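Local coordinates for protein N(2),N(2)-dimethylguanosine tRNA methyltransferase (Pyrococcus horikoshii, PDB 2DUL) that probably dimethylates a single guanine, at position 26, in a number of tRNAs, with S-adenosyl-L-methionine as the methyl donor, at residues His193-Thr197 and Phe357-Lys363; Met311-Leu316 and Glu351-Phe357; Lys10-Leu14 and Arg89-Asn94; Pro25-Asn29 and Ala57-Arg61. All blocks are in the same frame, centred on the assembly; numbering follows the deposited sequence.

Interaction 1 (His193-Thr197 and Phe357-Lys363); sequences HEVGT and FSPTGIK
F357 turns one face of its ring to E194 in a CH-pi contact, E194 CB lying 3.6 Å from the ring centroid and 5° off the normal. With CG anti to the backbone N (chi1 -173°) and the chain extended beyond it, E194 runs on across that face: E194 CG comes within 3.5 Å of F357 CE2, and the carboxylate plane tilts by about 20° from that of the ring. At the ring's edge, T197 brings OG1 to 3.5 Å from F357 CE1. An alanine at F357 would remove this surface and is likely to open a gap beside E194 and T197, between the helix and the bend.

Hydrogen bonds fix the backbone beside the ring. H193 ND1 donates to F357 O over 2.8 Å, nearly straight and close to the imidazole plane. The carbonyl O of H193 is itself gripped twice, by the amide and the hydroxyl of T197, which arrive from opposite faces of its plane.

The ionic part is a salt bridge, K363 NZ to E194 OE1 at 2.8 Å, met on the syn side, though tilted out of the carboxylate plane. E194 OE2 turns to R198 and the amide of L320, while K363 NZ also bonds to the carbonyls of I318 and L320.

Helix 192-209 is thus joined to the bend leading into strand 361-364 of the small C-terminal sheet. Since E194 is buried with two cationic partners and a backbone N-H, it probably stays ionised, and its aliphatic stem does the apolar packing while its carboxylate pairs with K363 and R198.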
loop_
_atom_site.group_PDB
_atom_site.type_symbol
_atom_site.label_atom_id
_atom_site.label_comp_id
_atom_site.label_asym_id
_atom_site.label_seq_id
_atom_site.Cartn_x
_atom_site.Cartn_y
_atom_site.Cartn_z
ATOM N N HIS A 193 12.213 3.624 -4.091
ATOM C CA HIS A 193 10.904 2.988 -4.143
ATOM C C HIS A 193 10.643 2.227 -2.838
ATOM O O HIS A 193 9.548 2.297 -2.277
ATOM C CB HIS A 193 10.817 2.029 -5.331
ATOM C CG HIS A 193 10.861 2.712 -6.663
ATOM N ND1 HIS A 193 11.055 2.028 -7.846
ATOM C CD2 HIS A 193 10.736 4.019 -7.001
ATOM C CE1 HIS A 193 11.051 2.885 -8.852
ATOM N NE2 HIS A 193 10.859 4.100 -8.367
ATOM N N GLU A 194 11.648 1.506 -2.348
ATOM C CA GLU A 194 11.451 0.762 -1.112
ATOM C C GLU A 194 11.488 1.666 0.116
ATOM O O GLU A 194 10.679 1.499 1.027
ATOM C CB GLU A 194 12.483 -0.358 -0.943
ATOM C CG GLU A 194 12.147 -1.228 0.278
ATOM C CD GLU A 194 13.053 -2.424 0.460
ATOM O OE1 GLU A 194 13.627 -2.907 -0.537
ATOM O OE2 GLU A 194 13.168 -2.906 1.610
ATOM N N VAL A 195 12.427 2.609 0.153
ATOM C CA VAL A 195 12.520 3.516 1.300
ATOM C C VAL A 195 11.212 4.296 1.441
ATOM O O VAL A 195 10.683 4.455 2.549
ATOM C CB VAL A 195 13.714 4.490 1.152
ATOM C CG1 VAL A 195 13.689 5.538 2.265
ATOM C CG2 VAL A 195 15.020 3.708 1.211
ATOM N N GLY A 196 10.683 4.765 0.313
ATOM C CA GLY A 196 9.427 5.493 0.337
ATOM C C GLY A 196 8.314 4.617 0.888
ATOM O O GLY A 196 7.452 5.082 1.645
ATOM N N THR A 197 8.336 3.341 0.510
ATOM C CA THR A 197 7.329 2.394 0.968
ATOM C C THR A 197 7.481 2.175 2.478
ATOM O O THR A 197 6.489 2.109 3.203
ATOM C CB THR A 197 7.453 1.036 0.225
ATOM O OG1 THR A 197 7.180 1.227 -1.168
ATOM C CG2 THR A 197 6.469 0.026 0.776
ATOM N N PHE A 357 10.572 -3.826 -6.572
ATOM C CA PHE A 357 10.968 -2.432 -6.370
ATOM C C PHE A 357 11.833 -1.864 -7.493
ATOM O O PHE A 357 11.841 -0.655 -7.729
ATOM C CB PHE A 357 11.710 -2.271 -5.037
ATOM C CG PHE A 357 10.816 -2.339 -3.822
ATOM C CD1 PHE A 357 9.774 -1.427 -3.653
ATOM C CD2 PHE A 357 11.028 -3.303 -2.840
ATOM C CE1 PHE A 357 8.959 -1.473 -2.521
ATOM C CE2 PHE A 357 10.219 -3.358 -1.702
ATOM C CZ PHE A 357 9.183 -2.441 -1.543
ATOM N N SER A 358 12.562 -2.736 -8.181
ATOM C CA SER A 358 13.439 -2.317 -9.272
ATOM C C SER A 358 13.775 -3.509 -10.159
ATOM O O SER A 358 13.961 -4.619 -9.669
ATOM C CB SER A 358 14.730 -1.717 -8.713
ATOM O OG SER A 358 15.675 -1.496 -9.743
ATOM N N PRO A 359 13.866 -3.286 -11.482
ATOM C CA PRO A 359 14.181 -4.348 -12.441
ATOM C C PRO A 359 15.595 -4.914 -12.315
ATOM O O PRO A 359 15.841 -6.063 -12.678
ATOM C CB PRO A 359 13.941 -3.671 -13.788
ATOM C CG PRO A 359 14.362 -2.262 -13.517
ATOM C CD PRO A 359 13.716 -1.990 -12.171
ATOM N N THR A 360 16.523 -4.111 -11.805
ATOM C CA THR A 360 17.904 -4.562 -11.644
ATOM C C THR A 360 18.280 -4.763 -10.176
ATOM O O THR A 360 19.455 -4.941 -9.845
ATOM C CB THR A 360 18.891 -3.562 -12.278
ATOM O OG1 THR A 360 18.613 -2.239 -11.795
ATOM C CG2 THR A 360 18.762 -3.583 -13.797
ATOM N N GLY A 361 17.283 -4.750 -9.299
ATOM C CA GLY A 361 17.559 -4.930 -7.887
ATOM C C GLY A 361 17.546 -6.383 -7.449
ATOM O O GLY A 361 16.768 -7.190 -7.954
ATOM N N ILE A 362 18.421 -6.726 -6.511
ATOM C CA ILE A 362 18.471 -8.089 -6.005
ATOM C C ILE A 362 18.427 -8.080 -4.484
ATOM O O ILE A 362 19.255 -7.436 -3.833
ATOM C CB ILE A 362 19.760 -8.822 -6.449
ATOM C CG1 ILE A 362 19.783 -8.978 -7.970
ATOM C CG2 ILE A 362 19.824 -10.200 -5.788
ATOM C CD1 ILE A 362 21.117 -9.466 -8.507
ATOM N N LYS A 363 17.439 -8.776 -3.935
ATOM C CA LYS A 363 17.282 -8.906 -2.491
ATOM C C LYS A 363 18.153 -10.105 -2.147
ATOM O O LYS A 363 18.065 -11.147 -2.803
ATOM C CB LYS A 363 15.827 -9.234 -2.127
ATOM C CG LYS A 363 15.105 -8.210 -1.243
ATOM C CD LYS A 363 14.478 -7.110 -2.062
ATOM C CE LYS A 363 13.395 -6.361 -1.283
ATOM N NZ LYS A 363 13.889 -5.664 -0.060
#

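Interaction 2 (Met311-Leu316 and Glu351-Phe357); sequences MIDQEL and EATRTHF. With GOL (glycerol), chain B.
E315 holds CG anti to its backbone N (chi1 -170°) and keeps the rest of the chain extended, which sends its carboxylate across to T355 and H356. H356 in turn places CG between its backbone N and carbonyl carbon (chi1 75°), bringing the edge of the imidazole up to the same acid. E315 OE1 accepts from the amide of H356 at 2.8 Å, almost straight at 170°, and E315 OE2 from T355 OG1 at 2.7 Å, each donor standing out of the carboxylate plane. T355 OG1 is itself the acceptor for F357 N, an ST turn that fixes its rotation. Were E315 an alanine, the H356 amide and the T355 hydroxyl would probably be left without their shared acceptor.

The residues concerned join the C-terminal end of helix 302-314, which E315 leaves, to strand 352-355 at the margin of a three-stranded antiparallel sheet. A third bond across the contact lies farther along that strand: L316 N donates to T353 OG1 over 3.0 Å, and the same hydroxyl donates to the carbonyl of R354.

Apolar packing fills the helix side. M311 CG rests 3.6 Å from H356 CB, and I312 CG1 lies off-centre over the H356 ring in a CH-pi contact. A glycerol, probably from the crystallisation liquor, donates through O2 to E315 OE2 and receives H356 NE2 on O3. H356 ND1 bonds to the carbonyl of Y222. Nearer the solvent, a water bridges Q314 OE1 and the amide of R354.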
loop_
_atom_site.group_PDB
_atom_site.type_symbol
_atom_site.label_atom_id
_atom_site.label_comp_id
_atom_site.label_asym_id
_atom_site.label_seq_id
_atom_site.Cartn_x
_atom_site.Cartn_y
_atom_site.Cartn_z
ATOM N N MET A 311 5.503 -12.039 -8.110
ATOM C CA MET A 311 6.805 -11.425 -7.890
ATOM C C MET A 311 6.987 -11.171 -6.392
ATOM O O MET A 311 8.016 -11.517 -5.817
ATOM C CB MET A 311 6.906 -10.102 -8.660
ATOM C CG MET A 311 8.118 -9.256 -8.296
ATOM S SD MET A 311 9.695 -10.094 -8.578
ATOM C CE MET A 311 10.081 -9.499 -10.231
ATOM N N ILE A 312 5.975 -10.576 -5.765
ATOM C CA ILE A 312 6.032 -10.270 -4.341
ATOM C C ILE A 312 6.020 -11.542 -3.494
ATOM O O ILE A 312 6.691 -11.623 -2.463
ATOM C CB ILE A 312 4.849 -9.360 -3.929
ATOM C CG1 ILE A 312 4.973 -8.012 -4.643
ATOM C CG2 ILE A 312 4.835 -9.154 -2.417
ATOM C CD1 ILE A 312 3.803 -7.075 -4.408
ATOM N N ASP A 313 5.265 -12.539 -3.938
ATOM C CA ASP A 313 5.177 -13.799 -3.214
ATOM C C ASP A 313 6.535 -14.506 -3.153
ATOM O O ASP A 313 6.898 -15.076 -2.126
ATOM C CB ASP A 313 4.133 -14.705 -3.878
ATOM C CG ASP A 313 4.008 -16.058 -3.201
ATOM O OD1 ASP A 313 3.874 -16.098 -1.960
ATOM O OD2 ASP A 313 4.035 -17.083 -3.916
ATOM N N GLN A 314 7.296 -14.456 -4.239
ATOM C CA GLN A 314 8.600 -15.119 -4.258
ATOM C C GLN A 314 9.732 -14.198 -3.811
ATOM O O GLN A 314 10.864 -14.638 -3.596
ATOM C CB GLN A 314 8.889 -15.662 -5.659
ATOM C CG GLN A 314 9.165 -14.596 -6.693
ATOM C CD GLN A 314 10.589 -14.656 -7.215
ATOM O OE1 GLN A 314 11.549 -14.646 -6.441
ATOM N NE2 GLN A 314 10.734 -14.713 -8.537
ATOM N N GLU A 315 9.420 -12.918 -3.658
ATOM C CA GLU A 315 10.420 -11.942 -3.244
ATOM C C GLU A 315 10.854 -12.144 -1.794
ATOM O O GLU A 315 10.026 -12.327 -0.901
ATOM C CB GLU A 315 9.855 -10.529 -3.422
ATOM C CG GLU A 315 10.871 -9.417 -3.265
ATOM C CD GLU A 315 10.305 -8.067 -3.671
ATOM O OE1 GLU A 315 9.570 -8.017 -4.684
ATOM O OE2 GLU A 315 10.603 -7.061 -2.992
ATOM N N LEU A 316 12.164 -12.124 -1.568
ATOM C CA LEU A 316 12.706 -12.274 -0.228
ATOM C C LEU A 316 12.284 -11.034 0.560
ATOM O O LEU A 316 12.433 -9.912 0.080
ATOM C CB LEU A 316 14.235 -12.358 -0.299
ATOM C CG LEU A 316 15.015 -12.476 1.007
ATOM C CD1 LEU A 316 14.627 -13.783 1.708
ATOM C CD2 LEU A 316 16.521 -12.434 0.717
ATOM N N GLU A 351 20.432 -16.645 0.095
ATOM C CA GLU A 351 19.097 -16.446 -0.446
ATOM C C GLU A 351 19.225 -15.234 -1.359
ATOM O O GLU A 351 19.898 -14.262 -1.012
ATOM C CB GLU A 351 18.117 -16.140 0.678
ATOM C CG GLU A 351 17.870 -17.302 1.622
ATOM C CD GLU A 351 17.328 -16.842 2.957
ATOM O OE1 GLU A 351 18.113 -16.271 3.746
ATOM O OE2 GLU A 351 16.123 -17.038 3.215
ATOM N N ALA A 352 18.597 -15.294 -2.527
ATOM C CA ALA A 352 18.656 -14.188 -3.473
ATOM C C ALA A 352 17.476 -14.256 -4.425
ATOM O O ALA A 352 17.195 -15.309 -4.995
ATOM C CB ALA A 352 19.960 -14.241 -4.254
ATOM N N THR A 353 16.788 -13.131 -4.592
ATOM C CA THR A 353 15.638 -13.065 -5.486
ATOM C C THR A 353 15.584 -11.700 -6.153
ATOM O O THR A 353 16.295 -10.772 -5.760
ATOM C CB THR A 353 14.298 -13.224 -4.729
ATOM O OG1 THR A 353 14.063 -12.051 -3.934
ATOM C CG2 THR A 353 14.320 -14.448 -3.826
ATOM N N ARG A 354 14.735 -11.590 -7.165
ATOM C CA ARG A 354 14.536 -10.323 -7.848
ATOM C C ARG A 354 13.557 -9.585 -6.937
ATOM O O ARG A 354 13.019 -10.177 -6.000
ATOM C CB ARG A 354 13.893 -10.550 -9.221
ATOM C CG ARG A 354 14.788 -11.234 -10.242
ATOM C CD ARG A 354 13.973 -11.723 -11.434
ATOM N NE ARG A 354 14.800 -12.384 -12.442
ATOM C CZ ARG A 354 15.543 -11.745 -13.340
ATOM N NH1 ARG A 354 16.267 -12.433 -14.214
ATOM N NH2 ARG A 354 15.551 -10.417 -13.378
ATOM N N THR A 355 13.326 -8.304 -7.197
ATOM C CA THR A 355 12.379 -7.538 -6.387
ATOM C C THR A 355 11.522 -6.637 -7.262
ATOM O O THR A 355 11.998 -6.092 -8.256
ATOM C CB THR A 355 13.087 -6.656 -5.336
ATOM O OG1 THR A 355 12.126 -5.766 -4.746
ATOM C CG2 THR A 355 14.215 -5.838 -5.976
ATOM N N HIS A 356 10.258 -6.481 -6.880
ATOM C CA HIS A 356 9.325 -5.645 -7.626
ATOM C C HIS A 356 9.689 -4.161 -7.510
ATOM O O HIS A 356 9.173 -3.333 -8.259
ATOM C CB HIS A 356 7.907 -5.854 -7.096
ATOM C CG HIS A 356 7.661 -5.192 -5.775
ATOM N ND1 HIS A 356 7.074 -3.950 -5.663
ATOM C CD2 HIS A 356 7.972 -5.576 -4.514
ATOM C CE1 HIS A 356 7.033 -3.598 -4.390
ATOM N NE2 HIS A 356 7.573 -4.567 -3.672
ATOM N N PHE A 357 10.572 -3.826 -6.572
ATOM C CA PHE A 357 10.968 -2.432 -6.370
ATOM C C PHE A 357 11.833 -1.864 -7.493
ATOM O O PHE A 357 11.841 -0.655 -7.729
ATOM C CB PHE A 357 11.710 -2.271 -5.037
ATOM C CG PHE A 357 10.816 -2.339 -3.822
ATOM C CD1 PHE A 357 9.774 -1.427 -3.653
ATOM C CD2 PHE A 357 11.028 -3.303 -2.840
ATOM C CE1 PHE A 357 8.959 -1.473 -2.521
ATOM C CE2 PHE A 357 10.219 -3.358 -1.702
ATOM C CZ PHE A 357 9.183 -2.441 -1.543
HETATM C C1 GOL B . 8.083 -8.789 -0.275
HETATM O O1 GOL B . 9.150 -9.462 0.396
HETATM C C2 GOL B . 8.207 -7.277 -0.075
HETATM O O2 GOL B . 9.466 -6.820 -0.589
HETATM C C3 GOL B . 7.057 -6.573 -0.795
HETATM O O3 GOL B . 7.171 -5.162 -0.615
HETATM O O HOH W 1 13.984 -14.328 -8.322
#

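Interaction 3 (Lys10-Leu14 and Arg89-Asn94); sequences KAKIL and RNVMLN
N94 and N90, two side-chain amides of helix 89-94, grip the backbone of strand 11-14 at K12 and L14. The segments approach to 7.5 Å between axes and run at 145° to each other, close enough for the amides to reach the strand directly. With CG anti to the carbonyl carbon (chi1 -65°), N94 takes both polar atoms of K12: K12 N donates to N94 OD1 at 2.9 Å, in the carbonyl plane on a lone pair, and N94 ND2 returns a bond to K12 O at 2.8 Å. N94 ND2 also bonds to the carbonyl of N90, which fixes the rotation of the amide. One helical turn back, N90 repeats the pattern on L14. L14 N reaches N90 OD1 over 2.7 Å from above the carbonyl plane, whereas N90 ND2 meets L14 O in plane at a longer 3.3 Å and also bonds to T58 O. I13 packs its CB against N90 CG at 3.7 Å, closing the buried side.

The outer side is looser. L93 sets CD2 4.0 Å from L14 CG and close to K12 O, L14 CD1 merely brushes the guanidinium of R89, and the K12 chain leads away from the helix. At the K10 end a water bridges K10 O and N94 OD1, the latter at 2.6 Å.

Strand 4-8 pairs with strand 11-15 through I13 and V6, which leaves the polar atoms of K12 and L14 facing the helix. By offering N-H and C=O together, each asparagine amide mimics the backbone of a neighbouring strand and satisfies both of these groups.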
loop_
_atom_site.group_PDB
_atom_site.type_symbol
_atom_site.label_atom_id
_atom_site.label_comp_id
_atom_site.label_asym_id
_atom_site.label_seq_id
_atom_site.Cartn_x
_atom_site.Cartn_y
_atom_site.Cartn_z
ATOM N N LYS A 10 -16.525 -7.028 -12.148
ATOM C CA LYS A 10 -17.946 -7.333 -12.268
ATOM C C LYS A 10 -18.815 -6.075 -12.245
ATOM O O LYS A 10 -20.039 -6.157 -12.334
ATOM C CB LYS A 10 -18.378 -8.272 -11.136
ATOM C CG LYS A 10 -17.759 -9.658 -11.217
ATOM C CD LYS A 10 -18.256 -10.555 -10.093
ATOM C CE LYS A 10 -17.644 -11.947 -10.189
ATOM N NZ LYS A 10 -18.002 -12.784 -9.008
ATOM N N ALA A 11 -18.181 -4.912 -12.143
ATOM C CA ALA A 11 -18.921 -3.656 -12.084
ATOM C C ALA A 11 -19.053 -2.913 -13.409
ATOM O O ALA A 11 -18.131 -2.888 -14.221
ATOM C CB ALA A 11 -18.285 -2.733 -11.048
ATOM N N LYS A 12 -20.219 -2.307 -13.607
ATOM C CA LYS A 12 -20.506 -1.514 -14.799
ATOM C C LYS A 12 -20.802 -0.118 -14.272
ATOM O O LYS A 12 -21.699 0.061 -13.446
ATOM C CB LYS A 12 -21.726 -2.067 -15.537
ATOM C CG LYS A 12 -21.553 -3.494 -16.027
ATOM C CD LYS A 12 -22.751 -3.956 -16.845
ATOM C CE LYS A 12 -22.626 -5.426 -17.208
ATOM N NZ LYS A 12 -22.566 -6.277 -15.983
ATOM N N ILE A 13 -20.042 0.870 -14.729
ATOM C CA ILE A 13 -20.240 2.234 -14.256
ATOM C C ILE A 13 -20.223 3.278 -15.359
ATOM O O ILE A 13 -19.772 3.026 -16.475
ATOM C CB ILE A 13 -19.153 2.634 -13.236
ATOM C CG1 ILE A 13 -17.777 2.556 -13.902
ATOM C CG2 ILE A 13 -19.225 1.732 -12.008
ATOM C CD1 ILE A 13 -16.662 3.187 -13.096
ATOM N N LEU A 14 -20.717 4.462 -15.021
ATOM C CA LEU A 14 -20.753 5.573 -15.949
ATOM C C LEU A 14 -19.697 6.572 -15.510
ATOM O O LEU A 14 -19.561 6.861 -14.319
ATOM C CB LEU A 14 -22.133 6.234 -15.931
ATOM C CG LEU A 14 -23.301 5.339 -16.352
ATOM C CD1 LEU A 14 -24.608 6.096 -16.190
ATOM C CD2 LEU A 14 -23.107 4.890 -17.794
ATOM N N ARG A 89 -25.963 6.936 -9.015
ATOM C CA ARG A 89 -26.336 6.363 -10.304
ATOM C C ARG A 89 -25.621 5.038 -10.557
ATOM O O ARG A 89 -26.244 4.048 -10.952
ATOM C CB ARG A 89 -25.999 7.338 -11.434
ATOM C CG ARG A 89 -26.650 8.700 -11.289
ATOM C CD ARG A 89 -26.458 9.531 -12.549
ATOM N NE ARG A 89 -26.982 8.842 -13.725
ATOM C CZ ARG A 89 -27.095 9.397 -14.928
ATOM N NH1 ARG A 89 -27.585 8.691 -15.940
ATOM N NH2 ARG A 89 -26.725 10.658 -15.117
ATOM N N ASN A 90 -24.314 5.013 -10.326
ATOM C CA ASN A 90 -23.556 3.796 -10.561
ATOM C C ASN A 90 -23.946 2.660 -9.637
ATOM O O ASN A 90 -23.936 1.501 -10.044
ATOM C CB ASN A 90 -22.052 4.075 -10.478
ATOM C CG ASN A 90 -21.556 4.892 -11.655
ATOM O OD1 ASN A 90 -22.106 4.799 -12.754
ATOM N ND2 ASN A 90 -20.510 5.684 -11.440
ATOM N N VAL A 91 -24.295 2.981 -8.398
ATOM C CA VAL A 91 -24.699 1.936 -7.468
ATOM C C VAL A 91 -25.991 1.292 -7.970
ATOM O O VAL A 91 -26.123 0.069 -7.982
ATOM C CB VAL A 91 -24.908 2.498 -6.042
ATOM C CG1 VAL A 91 -25.651 1.484 -5.175
ATOM C CG2 VAL A 91 -23.557 2.811 -5.417
ATOM N N MET A 92 -26.935 2.115 -8.411
ATOM C CA MET A 92 -28.202 1.594 -8.906
ATOM C C MET A 92 -28.063 0.904 -10.257
ATOM O O MET A 92 -28.980 0.223 -10.717
ATOM C CB MET A 92 -29.242 2.712 -8.975
ATOM C CG MET A 92 -29.639 3.214 -7.597
ATOM S SD MET A 92 -29.729 1.838 -6.403
ATOM C CE MET A 92 -31.259 1.019 -6.924
ATOM N N LEU A 93 -26.907 1.074 -10.885
ATOM C CA LEU A 93 -26.650 0.442 -12.169
ATOM C C LEU A 93 -26.179 -0.986 -11.921
ATOM O O LEU A 93 -26.214 -1.825 -12.819
ATOM C CB LEU A 93 -25.572 1.219 -12.932
ATOM C CG LEU A 93 -25.239 0.758 -14.353
ATOM C CD1 LEU A 93 -26.502 0.790 -15.205
ATOM C CD2 LEU A 93 -24.163 1.659 -14.947
ATOM N N ASN A 94 -25.762 -1.260 -10.690
ATOM C CA ASN A 94 -25.254 -2.579 -10.328
ATOM C C ASN A 94 -26.082 -3.313 -9.277
ATOM O O ASN A 94 -25.855 -4.494 -9.017
ATOM C CB ASN A 94 -23.814 -2.440 -9.832
ATOM C CG ASN A 94 -22.873 -1.965 -10.917
ATOM O OD1 ASN A 94 -22.397 -2.758 -11.724
ATOM N ND2 ASN A 94 -22.619 -0.662 -10.955
HETATM O O HOH W 2 -22.966 -5.255 -12.328
#

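Interaction 4 (Pro25-Asn29 and Ala57-Arg61); sequences PVFYN and ATGIR
V26 points CG1, anti to its backbone N (chi1 -174°), at the peptide joining A57 to T58. The approach is tight: V26 CG1 stands 3.3 Å from A57 C, and T58 CG2 lies alongside at 3.6 Å from V26 CG1. The next carbonyl continues the contact, F27 O resting 3.4 Å from A57 CB, while the ring of F27 turns away to meet F140 edge-to-face.

T58 directs its two branches differently. CG2 faces the loop, touching Y28 CB at 3.9 Å, whereas OG1 sits between the backbone N and the carbonyl carbon (chi1 66°) and accepts from I60 N, an ST turn at the start of the helix, where G59 is the N-cap residue. A water joins T58 OG1, at 2.7 Å, to F27 O and lies in the plane of the Y28 ring, at its edge. I60 also lies at the edge of that ring, its CG2 4.3 Å from Y28 CE1, and Y28 OH reaches on to E8.

The A57-R61 segment follows strand 50-53, the usual place of the cofactor loop in class I methyltransferases; R61, R36 and D78 are predicted S-adenosyl-L-methionine contacts, and D78 accepts from the amide of A57. Around this corner V26 leans on L86 of helix 81-94, Y28 on R36 of helix 33-46, and I60 on A11 and I13 of strand 11-15.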
loop_
_atom_site.group_PDB
_atom_site.type_symbol
_atom_site.label_atom_id
_atom_site.label_comp_id
_atom_site.label_asym_id
_atom_site.label_seq_id
_atom_site.Cartn_x
_atom_site.Cartn_y
_atom_site.Cartn_z
ATOM N N PRO A 25 -15.567 17.598 -12.911
ATOM C CA PRO A 25 -16.266 16.329 -13.206
ATOM C C PRO A 25 -15.985 15.315 -12.100
ATOM O O PRO A 25 -15.968 15.661 -10.918
ATOM C CB PRO A 25 -15.722 15.837 -14.536
ATOM C CG PRO A 25 -14.299 16.378 -14.475
ATOM C CD PRO A 25 -14.450 17.783 -13.856
ATOM N N VAL A 26 -15.763 14.065 -12.492
ATOM C CA VAL A 26 -15.471 13.001 -11.538
ATOM C C VAL A 26 -14.333 12.145 -12.087
ATOM O O VAL A 26 -14.432 11.581 -13.175
ATOM C CB VAL A 26 -16.707 12.110 -11.293
ATOM C CG1 VAL A 26 -16.410 11.107 -10.186
ATOM C CG2 VAL A 26 -17.908 12.973 -10.926
ATOM N N PHE A 27 -13.257 12.057 -11.315
ATOM C CA PHE A 27 -12.064 11.310 -11.697
ATOM C C PHE A 27 -12.203 9.791 -11.766
ATOM O O PHE A 27 -12.790 9.160 -10.883
ATOM C CB PHE A 27 -10.925 11.652 -10.725
ATOM C CG PHE A 27 -9.598 11.038 -11.089
ATOM C CD1 PHE A 27 -8.835 11.559 -12.133
ATOM C CD2 PHE A 27 -9.103 9.946 -10.379
ATOM C CE1 PHE A 27 -7.595 11.000 -12.462
ATOM C CE2 PHE A 27 -7.867 9.381 -10.699
ATOM C CZ PHE A 27 -7.111 9.909 -11.741
ATOM N N TYR A 28 -11.655 9.219 -12.833
ATOM C CA TYR A 28 -11.625 7.775 -13.033
ATOM C C TYR A 28 -10.352 7.433 -13.794
ATOM O O TYR A 28 -10.090 7.982 -14.866
ATOM C CB TYR A 28 -12.823 7.260 -13.834
ATOM C CG TYR A 28 -12.717 5.769 -14.094
ATOM C CD1 TYR A 28 -12.764 4.855 -13.038
ATOM C CD2 TYR A 28 -12.483 5.275 -15.381
ATOM C CE1 TYR A 28 -12.574 3.491 -13.253
ATOM C CE2 TYR A 28 -12.290 3.910 -15.609
ATOM C CZ TYR A 28 -12.333 3.025 -14.540
ATOM O OH TYR A 28 -12.106 1.682 -14.746
ATOM N N ASN A 29 -9.561 6.525 -13.238
ATOM C CA ASN A 29 -8.320 6.112 -13.875
ATOM C C ASN A 29 -8.331 4.601 -14.058
ATOM O O ASN A 29 -8.198 3.849 -13.090
ATOM C CB ASN A 29 -7.128 6.522 -13.013
ATOM C CG ASN A 29 -5.798 6.206 -13.667
ATOM O OD1 ASN A 29 -5.735 5.483 -14.660
ATOM N ND2 ASN A 29 -4.722 6.746 -13.104
ATOM N N ALA A 57 -15.057 9.010 -5.544
ATOM C CA ALA A 57 -15.139 9.567 -6.901
ATOM C C ALA A 57 -16.340 8.964 -7.642
ATOM O O ALA A 57 -17.488 9.327 -7.369
ATOM C CB ALA A 57 -13.847 9.288 -7.666
ATOM N N THR A 58 -16.087 8.042 -8.569
ATOM C CA THR A 58 -17.177 7.417 -9.324
ATOM C C THR A 58 -17.870 6.330 -8.505
ATOM O O THR A 58 -18.991 5.925 -8.822
ATOM C CB THR A 58 -16.677 6.758 -10.625
ATOM O OG1 THR A 58 -15.830 5.649 -10.301
ATOM C CG2 THR A 58 -15.897 7.761 -11.472
ATOM N N GLY A 59 -17.188 5.857 -7.463
ATOM C CA GLY A 59 -17.732 4.811 -6.611
ATOM C C GLY A 59 -17.266 3.419 -7.007
ATOM O O GLY A 59 -17.652 2.426 -6.390
ATOM N N ILE A 60 -16.414 3.343 -8.025
ATOM C CA ILE A 60 -15.921 2.058 -8.516
ATOM C C ILE A 60 -15.331 1.128 -7.457
ATOM O O ILE A 60 -15.608 -0.072 -7.465
ATOM C CB ILE A 60 -14.870 2.252 -9.649
ATOM C CG1 ILE A 60 -14.390 0.888 -10.156
ATOM C CG2 ILE A 60 -13.686 3.065 -9.145
ATOM C CD1 ILE A 60 -15.488 0.034 -10.770
ATOM N N ARG A 61 -14.529 1.668 -6.545
ATOM C CA ARG A 61 -13.908 0.829 -5.520
ATOM C C ARG A 61 -14.950 0.165 -4.625
ATOM O O ARG A 61 -14.957 -1.056 -4.483
ATOM C CB ARG A 61 -12.930 1.651 -4.671
ATOM C CG ARG A 61 -12.032 0.823 -3.761
ATOM C CD ARG A 61 -11.039 1.709 -3.015
ATOM N NE ARG A 61 -10.154 2.431 -3.926
ATOM C CZ ARG A 61 -8.970 1.989 -4.341
ATOM N NH1 ARG A 61 -8.254 2.725 -5.176
ATOM N NH2 ARG A 61 -8.488 0.827 -3.910
HETATM O O HOH W 3 -13.333 6.654 -9.822
#

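In the fold
From the N terminus, 10-14 opens the first long loop, which interaction 3 closes at 89-94. Within it falls interaction 4, whose 25-29 loop returns to 57-61 before the outer loop ends. The two touch and together tie the N-terminal hairpin and helices 60-68 and 81-94 round the predicted cofactor site. Further on, 193-197 opens a second long loop that ends only at 357-363, in interaction 1. Interaction 2 lies within that span and shares F357 with it, strands 352-355 and 361-364 being sheet neighbours; these two bind helices 192-209 and 302-314 to the small C-terminal sheet. The two pairs follow in series without crossing; interactions 1 and 3 sit about 37 Å apart, centre to centre.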